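Local coordinates for 49 protein (Murid herpesvirus 4, PDB 6A4V), which interacts with host poly(ADP-ribose) polymerase 1 (PARP-1) and facilitates replication of this gammaherpesvirus, at residues Y40-L44 and E45-H49; L69-L72 and C73-Q77; S280-N283 and H284-R288. All coordinates share one frame; numbering follows the deposited sequence.

Contact 1. Residues Y40-L44 and E45-H49; sequences YYPSL and ESVVH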
ATOM      1  N   TYR B  40      -6.214  -3.915 -10.558  1.00 28.23           N
ATOM      2  CA  TYR B  40      -4.869  -4.365 -10.692  1.00 37.16           C
ATOM      3  C   TYR B  40      -4.209  -3.306 -11.584  1.00 33.50           C
ATOM      4  O   TYR B  40      -3.132  -2.861 -11.308  1.00 35.45           O
ATOM      5  CB  TYR B  40      -4.858  -5.807 -11.227  1.00 35.76           C
ATOM      6  CG  TYR B  40      -3.552  -6.558 -11.096  1.00 32.50           C
ATOM      7  CD1 TYR B  40      -2.965  -6.741  -9.861  1.00 30.28           C
ATOM      8  CD2 TYR B  40      -3.013  -7.251 -12.177  1.00 31.73           C
ATOM      9  CE1 TYR B  40      -1.766  -7.429  -9.734  1.00 28.43           C
ATOM     10  CE2 TYR B  40      -1.856  -8.000 -12.059  1.00 34.12           C
ATOM     11  CZ  TYR B  40      -1.221  -8.070 -10.829  1.00 34.22           C
ATOM     12  OH  TYR B  40      -0.040  -8.711 -10.712  1.00 31.06           O
ATOM     13  N   TYR B  41      -4.911  -2.938 -12.660  1.00 36.75           N
ATOM     14  CA  TYR B  41      -4.657  -1.731 -13.369  1.00 35.08           C
ATOM     15  C   TYR B  41      -5.956  -1.286 -14.010  1.00 38.23           C
ATOM     16  O   TYR B  41      -6.732  -2.120 -14.458  1.00 35.43           O
ATOM     17  CB  TYR B  41      -3.568  -1.921 -14.444  1.00 30.99           C
ATOM     18  CG  TYR B  41      -3.805  -3.009 -15.463  1.00 37.38           C
ATOM     19  CD1 TYR B  41      -4.434  -2.722 -16.675  1.00 38.27           C
ATOM     20  CD2 TYR B  41      -3.361  -4.311 -15.249  1.00 38.86           C
ATOM     21  CE1 TYR B  41      -4.679  -3.706 -17.615  1.00 40.00           C
ATOM     22  CE2 TYR B  41      -3.610  -5.317 -16.167  1.00 39.77           C
ATOM     23  CZ  TYR B  41      -4.257  -4.996 -17.357  1.00 43.04           C
ATOM     24  OH  TYR B  41      -4.488  -5.923 -18.301  1.00 39.48           O
ATOM     25  N   PRO B  42      -6.125   0.039 -14.187  1.00 40.27           N
ATOM     26  CA  PRO B  42      -7.234   0.608 -14.952  1.00 33.00           C
ATOM     27  C   PRO B  42      -6.940   0.672 -16.445  1.00 37.21           C
ATOM     28  O   PRO B  42      -5.744   0.575 -16.877  1.00 33.62           O
ATOM     29  CB  PRO B  42      -7.254   2.011 -14.312  1.00 31.55           C
ATOM     30  CG  PRO B  42      -5.808   2.348 -14.147  1.00 36.07           C
ATOM     31  CD  PRO B  42      -5.142   1.057 -13.752  1.00 32.77           C
ATOM     32  N   SER B  43      -7.983   0.883 -17.246  1.00 38.78           N
ATOM     33  CA  SER B  43      -7.831   1.116 -18.695  1.00 42.14           C
ATOM     34  C   SER B  43      -7.418   2.571 -18.946  1.00 41.30           C
ATOM     35  O   SER B  43      -7.975   3.481 -18.287  1.00 38.93           O
ATOM     36  CB  SER B  43      -9.159   0.865 -19.392  1.00 43.74           C
ATOM     37  OG  SER B  43     -10.189   1.567 -18.677  1.00 46.29           O
ATOM     38  N   LEU B  44      -6.557   2.828 -19.934  1.00 46.42           N
ATOM     39  CA  LEU B  44      -6.342   4.243 -20.422  1.00 50.77           C
ATOM     40  C   LEU B  44      -7.700   4.892 -20.713  1.00 58.38           C
ATOM     41  O   LEU B  44      -7.913   6.080 -20.442  1.00 47.62           O
ATOM     42  CB  LEU B  44      -5.464   4.301 -21.674  1.00 55.94           C
ATOM     43  CG  LEU B  44      -3.972   4.048 -21.450  1.00 81.12           C
ATOM     44  CD1 LEU B  44      -3.269   3.692 -22.754  1.00 90.81           C
ATOM     45  CD2 LEU B  44      -3.290   5.236 -20.796  1.00 85.15           C
ATOM     46  N   GLU B  45      -8.612   4.092 -21.259  1.00 61.94           N
ATOM     47  CA  GLU B  45      -9.886   4.570 -21.734  1.00 68.31           C
ATOM     48  C   GLU B  45     -10.616   5.273 -20.585  1.00 64.08           C
ATOM     49  O   GLU B  45     -11.016   6.429 -20.720  1.00 60.33           O
ATOM     50  CB  GLU B  45     -10.678   3.412 -22.352  1.00 83.06           C
ATOM     51  CG  GLU B  45     -10.008   2.786 -23.586  1.00 97.37           C
ATOM     52  CD  GLU B  45      -9.879   3.623 -24.865  1.00 94.82           C
ATOM     53  OE1 GLU B  45      -9.434   4.796 -24.796  1.00 89.42           O
ATOM     54  OE2 GLU B  45     -10.202   3.087 -25.953  1.00 92.01           O
ATOM     55  N   SER B  46     -10.746   4.589 -19.448  1.00 56.95           N
ATOM     56  CA  SER B  46     -11.349   5.201 -18.245  1.00 57.39           C
ATOM     57  C   SER B  46     -10.626   6.500 -17.838  1.00 53.08           C
ATOM     58  O   SER B  46     -11.257   7.433 -17.387  1.00 72.33           O
ATOM     59  CB  SER B  46     -11.385   4.222 -17.093  1.00 61.19           C
ATOM     60  OG  SER B  46     -10.074   3.976 -16.564  1.00 67.05           O
ATOM     61  N   VAL B  47      -9.293   6.527 -17.902  1.00 56.82           N
ATOM     62  CA  VAL B  47      -8.517   7.661 -17.357  1.00 57.09           C
ATOM     63  C   VAL B  47      -8.701   8.865 -18.290  1.00 54.21           C
ATOM     64  O   VAL B  47      -8.832  10.020 -17.887  1.00 46.90           O
ATOM     65  CB  VAL B  47      -7.024   7.304 -17.214  1.00 51.87           C
ATOM     66  CG1 VAL B  47      -6.214   8.487 -16.726  1.00 50.44           C
ATOM     67  CG2 VAL B  47      -6.802   6.086 -16.324  1.00 48.01           C
ATOM     68  N   VAL B  48      -8.648   8.565 -19.573  1.00 55.91           N
ATOM     69  CA  VAL B  48      -9.012   9.492 -20.608  1.00 63.64           C
ATOM     70  C   VAL B  48     -10.407  10.091 -20.330  1.00 68.11           C
ATOM     71  O   VAL B  48     -10.586  11.293 -20.497  1.00 81.80           O
ATOM     72  CB  VAL B  48      -8.867   8.766 -21.960  1.00 62.25           C
ATOM     73  CG1 VAL B  48      -9.916   9.146 -22.998  1.00 60.40           C
ATOM     74  CG2 VAL B  48      -7.444   8.959 -22.467  1.00 61.65           C
ATOM     75  N   HIS B  49     -11.374   9.288 -19.871  1.00 61.89           N
ATOM     76  CA  HIS B  49     -12.681   9.811 -19.473  1.00 74.65           C
ATOM     77  C   HIS B  49     -12.523  10.740 -18.257  1.00 74.75           C
ATOM     78  O   HIS B  49     -12.912  11.896 -18.322  1.00 79.10           O
ATOM     79  CB  HIS B  49     -13.697   8.676 -19.238  1.00 85.51           C
ATOM     80  CG  HIS B  49     -15.068   9.121 -18.829  1.00 92.58           C
ATOM     81  ND1 HIS B  49     -15.471   9.174 -17.494  1.00108.66           N
ATOM     82  CD2 HIS B  49     -16.145   9.495 -19.559  1.00100.10           C
ATOM     83  CE1 HIS B  49     -16.732   9.567 -17.423  1.00100.65           C
ATOM     84  NE2 HIS B  49     -17.168   9.772 -18.681  1.00103.36           N
TER

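Contact 2. Residues L69-L72 and C73-Q77; sequences LQVL and CKICQ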
ATOM      1  N   LEU B  69      -2.505  15.076 -12.838  1.00 33.64           N
ATOM      2  CA  LEU B  69      -1.282  14.631 -12.317  1.00 29.90           C
ATOM      3  C   LEU B  69      -1.487  13.884 -11.016  1.00 31.49           C
ATOM      4  O   LEU B  69      -0.700  12.996 -10.741  1.00 34.13           O
ATOM      5  CB  LEU B  69      -0.337  15.811 -12.086  1.00 31.40           C
ATOM      6  CG  LEU B  69       0.354  16.295 -13.365  1.00 32.29           C
ATOM      7  CD1 LEU B  69       1.064  17.612 -13.129  1.00 29.25           C
ATOM      8  CD2 LEU B  69       1.279  15.227 -13.925  1.00 28.79           C
ATOM      9  N   GLN B  70      -2.426  14.349 -10.194  1.00 40.03           N
ATOM     10  CA  GLN B  70      -2.712  13.722  -8.907  1.00 40.29           C
ATOM     11  C   GLN B  70      -3.313  12.349  -9.146  1.00 34.03           C
ATOM     12  O   GLN B  70      -2.776  11.336  -8.612  1.00 42.31           O
ATOM     13  CB  GLN B  70      -3.649  14.596  -8.092  1.00 49.26           C
ATOM     14  CG  GLN B  70      -2.889  15.736  -7.454  1.00 48.05           C
ATOM     15  CD  GLN B  70      -3.785  16.669  -6.684  1.00 57.39           C
ATOM     16  OE1 GLN B  70      -4.865  17.055  -7.145  1.00 77.18           O
ATOM     17  NE2 GLN B  70      -3.328  17.049  -5.500  1.00 51.27           N
ATOM     18  N   VAL B  71      -4.231  12.280 -10.124  1.00 26.46           N
ATOM     19  CA  VAL B  71      -4.773  11.022 -10.536  1.00 25.65           C
ATOM     20  C   VAL B  71      -3.659  10.116 -11.035  1.00 32.74           C
ATOM     21  O   VAL B  71      -3.716   8.919 -10.739  1.00 30.01           O
ATOM     22  CB  VAL B  71      -5.788  11.151 -11.676  1.00 28.92           C
ATOM     23  CG1 VAL B  71      -6.042   9.807 -12.313  1.00 27.13           C
ATOM     24  CG2 VAL B  71      -7.072  11.787 -11.160  1.00 39.60           C
ATOM     25  N   LEU B  72      -2.729  10.661 -11.848  1.00 33.91           N
ATOM     26  CA  LEU B  72      -1.720   9.777 -12.396  1.00 31.65           C
ATOM     27  C   LEU B  72      -0.730   9.360 -11.329  1.00 29.84           C
ATOM     28  O   LEU B  72      -0.177   8.263 -11.410  1.00 26.63           O
ATOM     29  CB  LEU B  72      -0.996  10.418 -13.562  1.00 33.77           C
ATOM     30  CG  LEU B  72      -1.788  10.454 -14.844  1.00 33.24           C
ATOM     31  CD1 LEU B  72      -1.068  11.300 -15.839  1.00 41.19           C
ATOM     32  CD2 LEU B  72      -1.999   9.067 -15.390  1.00 36.13           C
ATOM     33  N   CYS B  73      -0.460  10.241 -10.349  1.00 30.68           N
ATOM     34  CA  CYS B  73       0.456   9.843  -9.261  1.00 24.91           C
ATOM     35  C   CYS B  73      -0.064   8.653  -8.417  1.00 25.76           C
ATOM     36  O   CYS B  73       0.700   7.677  -8.021  1.00 29.99           O
ATOM     37  CB  CYS B  73       0.619  11.020  -8.314  1.00 29.34           C
ATOM     38  SG  CYS B  73       2.107  10.759  -7.367  1.00 32.43           S
ATOM     39  N   LYS B  74      -1.337   8.718  -8.011  1.00 29.71           N
ATOM     40  CA  LYS B  74      -1.943   7.602  -7.280  1.00 31.66           C
ATOM     41  C   LYS B  74      -1.817   6.350  -8.141  1.00 35.40           C
ATOM     42  O   LYS B  74      -1.274   5.293  -7.701  1.00 38.84           O
ATOM     43  CB  LYS B  74      -3.384   7.932  -6.955  1.00 36.90           C
ATOM     44  CG  LYS B  74      -3.494   8.821  -5.718  1.00 48.40           C
ATOM     45  CD  LYS B  74      -4.467   9.982  -5.875  1.00 54.52           C
ATOM     46  CE  LYS B  74      -4.400  10.961  -4.714  1.00 62.91           C
ATOM     47  NZ  LYS B  74      -4.898  12.310  -5.077  1.00 73.47           N
ATOM     48  N   ILE B  75      -2.277   6.477  -9.379  1.00 30.16           N
ATOM     49  CA  ILE B  75      -2.392   5.297 -10.212  1.00 32.09           C
ATOM     50  C   ILE B  75      -1.025   4.664 -10.352  1.00 27.39           C
ATOM     51  O   ILE B  75      -0.852   3.503 -10.079  1.00 32.42           O
ATOM     52  CB  ILE B  75      -3.014   5.578 -11.577  1.00 31.05           C
ATOM     53  CG1 ILE B  75      -4.508   5.803 -11.410  1.00 29.51           C
ATOM     54  CG2 ILE B  75      -2.698   4.393 -12.509  1.00 34.17           C
ATOM     55  CD1 ILE B  75      -5.212   6.261 -12.694  1.00 35.67           C
ATOM     56  N   CYS B  76      -0.023   5.445 -10.704  1.00 31.22           N
ATOM     57  CA  CYS B  76       1.356   4.847 -10.871  1.00 28.82           C
ATOM     58  C   CYS B  76       1.876   4.173  -9.589  1.00 27.35           C
ATOM     59  O   CYS B  76       2.517   3.120  -9.620  1.00 36.83           O
ATOM     60  CB  CYS B  76       2.325   5.943 -11.316  1.00 32.23           C
ATOM     61  SG  CYS B  76       2.044   6.495 -13.013  1.00 38.01           S
ATOM     62  N   GLN B  77       1.644   4.825  -8.457  1.00 30.75           N
ATOM     63  CA  GLN B  77       2.013   4.369  -7.190  1.00 28.82           C
ATOM     64  C   GLN B  77       1.321   3.039  -6.904  1.00 29.00           C
ATOM     65  O   GLN B  77       1.971   2.046  -6.467  1.00 22.27           O
ATOM     66  CB  GLN B  77       1.621   5.372  -6.103  1.00 31.93           C
ATOM     67  CG  GLN B  77       2.009   4.897  -4.702  1.00 26.63           C
ATOM     68  CD  GLN B  77       1.786   5.922  -3.613  1.00 29.39           C
ATOM     69  OE1 GLN B  77       0.732   6.562  -3.515  1.00 34.21           O
ATOM     70  NE2 GLN B  77       2.697   5.921  -2.644  1.00 29.14           N
TER

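Contact 3. Residues S280-N283 and H284-R288; sequences SNLN and HLLHR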
ATOM      1  N   SER B 280      10.304  23.346  -9.567  1.00 42.38           N
ATOM      2  CA  SER B 280      11.645  22.872  -9.773  1.00 44.97           C
ATOM      3  C   SER B 280      11.824  21.561  -9.003  1.00 40.60           C
ATOM      4  O   SER B 280      12.397  20.575  -9.501  1.00 47.31           O
ATOM      5  CB  SER B 280      12.666  23.906  -9.357  1.00 45.11           C
ATOM      6  OG  SER B 280      13.972  23.400  -9.597  1.00 65.68           O
ATOM      7  N   ASN B 281      11.249  21.560  -7.813  1.00 38.83           N
ATOM      8  CA  ASN B 281      11.206  20.407  -6.931  1.00 40.62           C
ATOM      9  C   ASN B 281      10.496  19.238  -7.640  1.00 32.02           C
ATOM     10  O   ASN B 281      11.026  18.118  -7.693  1.00 33.82           O
ATOM     11  CB  ASN B 281      10.491  20.829  -5.655  1.00 41.37           C
ATOM     12  CG  ASN B 281      10.737  19.917  -4.479  1.00 42.83           C
ATOM     13  OD1 ASN B 281      11.859  19.443  -4.270  1.00 40.31           O
ATOM     14  ND2 ASN B 281       9.667  19.655  -3.735  1.00 39.95           N
ATOM     15  N   LEU B 282       9.306  19.530  -8.173  1.00 33.25           N
ATOM     16  CA  LEU B 282       8.481  18.563  -8.881  1.00 37.53           C
ATOM     17  C   LEU B 282       9.299  17.924  -9.985  1.00 37.39           C
ATOM     18  O   LEU B 282       9.220  16.727 -10.243  1.00 43.70           O
ATOM     19  CB  LEU B 282       7.220  19.208  -9.487  1.00 38.56           C
ATOM     20  CG  LEU B 282       6.348  18.173 -10.224  1.00 40.23           C
ATOM     21  CD1 LEU B 282       6.239  16.912  -9.358  1.00 36.88           C
ATOM     22  CD2 LEU B 282       4.952  18.699 -10.537  1.00 42.26           C
ATOM     23  N   ASN B 283      10.097  18.757 -10.658  1.00 43.61           N
ATOM     24  CA  ASN B 283      10.864  18.284 -11.821  1.00 36.01           C
ATOM     25  C   ASN B 283      11.952  17.307 -11.369  1.00 37.69           C
ATOM     26  O   ASN B 283      12.069  16.215 -11.929  1.00 30.95           O
ATOM     27  CB  ASN B 283      11.364  19.476 -12.645  1.00 51.73           C
ATOM     28  CG  ASN B 283      12.445  19.059 -13.611  1.00 49.81           C
ATOM     29  OD1 ASN B 283      12.165  18.338 -14.577  1.00 46.59           O
ATOM     30  ND2 ASN B 283      13.682  19.374 -13.240  1.00 46.87           N
ATOM     31  N   HIS B 284      12.690  17.667 -10.292  1.00 36.75           N
ATOM     32  CA  HIS B 284      13.741  16.797  -9.667  1.00 42.09           C
ATOM     33  C   HIS B 284      13.176  15.443  -9.241  1.00 36.95           C
ATOM     34  O   HIS B 284      13.815  14.396  -9.404  1.00 44.32           O
ATOM     35  CB  HIS B 284      14.328  17.489  -8.408  1.00 46.09           C
ATOM     36  CG  HIS B 284      15.204  18.662  -8.680  1.00 53.17           C
ATOM     37  ND1 HIS B 284      15.080  19.857  -7.967  1.00 73.49           N
ATOM     38  CD2 HIS B 284      16.232  18.832  -9.544  1.00 54.46           C
ATOM     39  CE1 HIS B 284      15.990  20.717  -8.378  1.00 62.58           C
ATOM     40  NE2 HIS B 284      16.709  20.113  -9.355  1.00 70.50           N
ATOM     41  N   LEU B 285      11.963  15.473  -8.672  1.00 33.85           N
ATOM     42  CA  LEU B 285      11.326  14.269  -8.266  1.00 32.55           C
ATOM     43  C   LEU B 285      11.047  13.343  -9.459  1.00 34.86           C
ATOM     44  O   LEU B 285      11.337  12.078  -9.352  1.00 31.72           O
ATOM     45  CB  LEU B 285      10.050  14.641  -7.491  1.00 29.73           C
ATOM     46  CG  LEU B 285      10.330  15.004  -6.022  1.00 27.96           C
ATOM     47  CD1 LEU B 285       9.142  15.653  -5.381  1.00 32.96           C
ATOM     48  CD2 LEU B 285      10.789  13.804  -5.246  1.00 29.61           C
ATOM     49  N   LEU B 286      10.466  13.924 -10.538  1.00 36.64           N
ATOM     50  CA  LEU B 286      10.062  13.156 -11.710  1.00 40.29           C
ATOM     51  C   LEU B 286      11.276  12.511 -12.343  1.00 33.11           C
ATOM     52  O   LEU B 286      11.255  11.343 -12.719  1.00 38.58           O
ATOM     53  CB  LEU B 286       9.257  14.021 -12.692  1.00 44.05           C
ATOM     54  CG  LEU B 286       7.758  13.707 -12.681  1.00 43.00           C
ATOM     55  CD1 LEU B 286       7.530  12.240 -13.004  1.00 43.68           C
ATOM     56  CD2 LEU B 286       7.124  14.058 -11.336  1.00 41.84           C
ATOM     57  N   HIS B 287      12.368  13.249 -12.342  1.00 40.45           N
ATOM     58  CA  HIS B 287      13.593  12.766 -12.854  1.00 39.79           C
ATOM     59  C   HIS B 287      14.116  11.615 -11.984  1.00 36.15           C
ATOM     60  O   HIS B 287      14.766  10.670 -12.509  1.00 43.31           O
ATOM     61  CB  HIS B 287      14.612  13.916 -12.930  1.00 47.94           C
ATOM     62  CG  HIS B 287      15.805  13.551 -13.748  1.00 57.97           C
ATOM     63  ND1 HIS B 287      16.887  12.851 -13.213  1.00 65.61           N
ATOM     64  CD2 HIS B 287      16.062  13.700 -15.063  1.00 62.58           C
ATOM     65  CE1 HIS B 287      17.779  12.628 -14.162  1.00 60.23           C
ATOM     66  NE2 HIS B 287      17.284  13.128 -15.304  1.00 69.96           N
ATOM     67  N   ARG B 288      13.935  11.701 -10.650  1.00 37.31           N
ATOM     68  CA  ARG B 288      14.428  10.601  -9.799  1.00 34.20           C
ATOM     69  C   ARG B 288      13.529   9.374  -9.986  1.00 39.09           C
ATOM     70  O   ARG B 288      14.040   8.244  -9.931  1.00 36.28           O
ATOM     71  CB  ARG B 288      14.450  10.933  -8.301  1.00 45.34           C
ATOM     72  CG  ARG B 288      15.158   9.888  -7.437  1.00 47.35           C
ATOM     73  CD  ARG B 288      16.651   9.878  -7.746  1.00 62.10           C
ATOM     74  NE  ARG B 288      17.414   8.994  -6.875  1.00 71.19           N
ATOM     75  CZ  ARG B 288      17.769   7.747  -7.164  1.00 79.88           C
ATOM     76  NH1 ARG B 288      17.878   7.340  -8.421  1.00 64.54           N
ATOM     77  NH2 ARG B 288      17.986   6.898  -6.171  1.00 86.83           N
TER

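Contact 1. Residues Y40-L44 and E45-H49
S43 and S46 hold each other through backbone and side chain at the N-cap of helix 44-57, where the chain leaves an extended segment and starts to coil. The hydroxyl of S43 accepts from the backbone N-H of S46, with OG and N 3.2 Å apart and an N-H...O angle of 159°. In return, S46 OG donates to S43 O at 2.8 Å, in the carbonyl plane and on a lone pair. S46 can bend back this way because OG sits between its own backbone N and carbonyl carbon (chi1 71°). The same S43 O takes a second, weak bond from V47 N. One residue on, V48 N meets L44 O at 2.7 Å in a nearly straight bond, the next i to i+4 bond and a stronger one. P42 flanks the cap and, with V47, packs against helix 61-85; V47 also touches F246 of helix 238-262. Farther back, just before the P42-S43 loop that leads into the cap, Y40 and Y41 both pair with M192 as a classic beta bulge; Y40 OH bonds to E86 OE2 and Y41 OH to F189 O. Beside the cap, P42 CB lies 4.1 Å from S46 OG.

Contact 2. Residues L69-L72 and C73-Q77
L69 opens this turn of helix 61-85 by accepting from C73: its O lies 2.8 Å from C73 N, in a bond bent to 148° at the hydrogen. The L69 side chain packs on F250, H253 and V254 of helix 238-262. Q70 O receives K74 N at 3.0 Å, nearly straight at 173°. The lysine chain then bends at chi2 and runs back along this peptide, its CD 3.5 Å from Q70 O and its NZ 4.0 Å from Q70 CB. V71 lies alongside I75, both side chains pointing the same way, and V71 CG1 meets I75 CD1 at 3.7 Å. I75 CG1 stands beside its own backbone N (chi1 -74°), which lets it pass 3.3 Å from V71 O, the acceptor of I75 N. L72 O takes C76 N at 2.9 Å, while the L72 side chain packs on F250 and on F51 of helix 44-57. C73 and C76 touch I301 and F298, respectively, of helix 295-312. Successive i to i+4 bonds thus satisfy the backbone, and the side chains are left to join this helix to three others mostly through apolar contacts, while the chain of K74, an exposed residue, lies along Q70 and touches L302.

Contact 3. Residues S280-N283 and H284-R288
H284 reaches back to S280 one turn earlier in the alpha-helix 274-289, part of the helical bundle that makes up this end of the chain. Its CB starts 3.4 Å from N281 O. CG, set beside the backbone N (chi1 -72°), swings toward the preceding turn and comes 3.5 Å from S280 O. ND1 is nearer still to S280 O, at 3.2 Å, but the angle is too poor for a hydrogen bond; that oxygen is instead gripped by H284 N at 3.0 Å, with an N-H...O angle of 166°. Next to ND1 in the ring, CE1 lies 3.6 Å from S280 OG. The imidazole thus meets the backbone of the earlier turn obliquely. T102 of the second subunit packs on H284, and R106 and R99 of that subunit pack on S280 and N281, so this flank of the helix faces the dimer partner. L285 bridges to the rest of its own chain, touching both R99 of the second subunit and I301 of helix 295-312. L282 and L286 pack on V254 of helix 238-262, and L286 also on I301. Side by side there, L282 CD1 and L286 CD2 meet at 3.6 Å.

The centres of contacts 1 and 2 are about 12 Å apart, and their helices, 44-57 and 61-85, follow each other in the chain. The two touch directly: I75 CD1 packs on V47 CG2 at 4.0 Å, and I75 CG2 on P42 CG at 4.1 Å. Contact 3 stands about 15 Å from contact 2 between centres, with nearest atoms about 5 Å apart, and about 25 Å from contact 1 between centres. Contacts 2 and 3 are joined through shared neighbours: F250 and V254 of helix 238-262 and I301 of helix 295-312 meet side chains of both. Contact 1 reaches helix 238-262 too, through F246 and L249. That helix therefore borders all three, while among them contact 3 alone meets the second subunit.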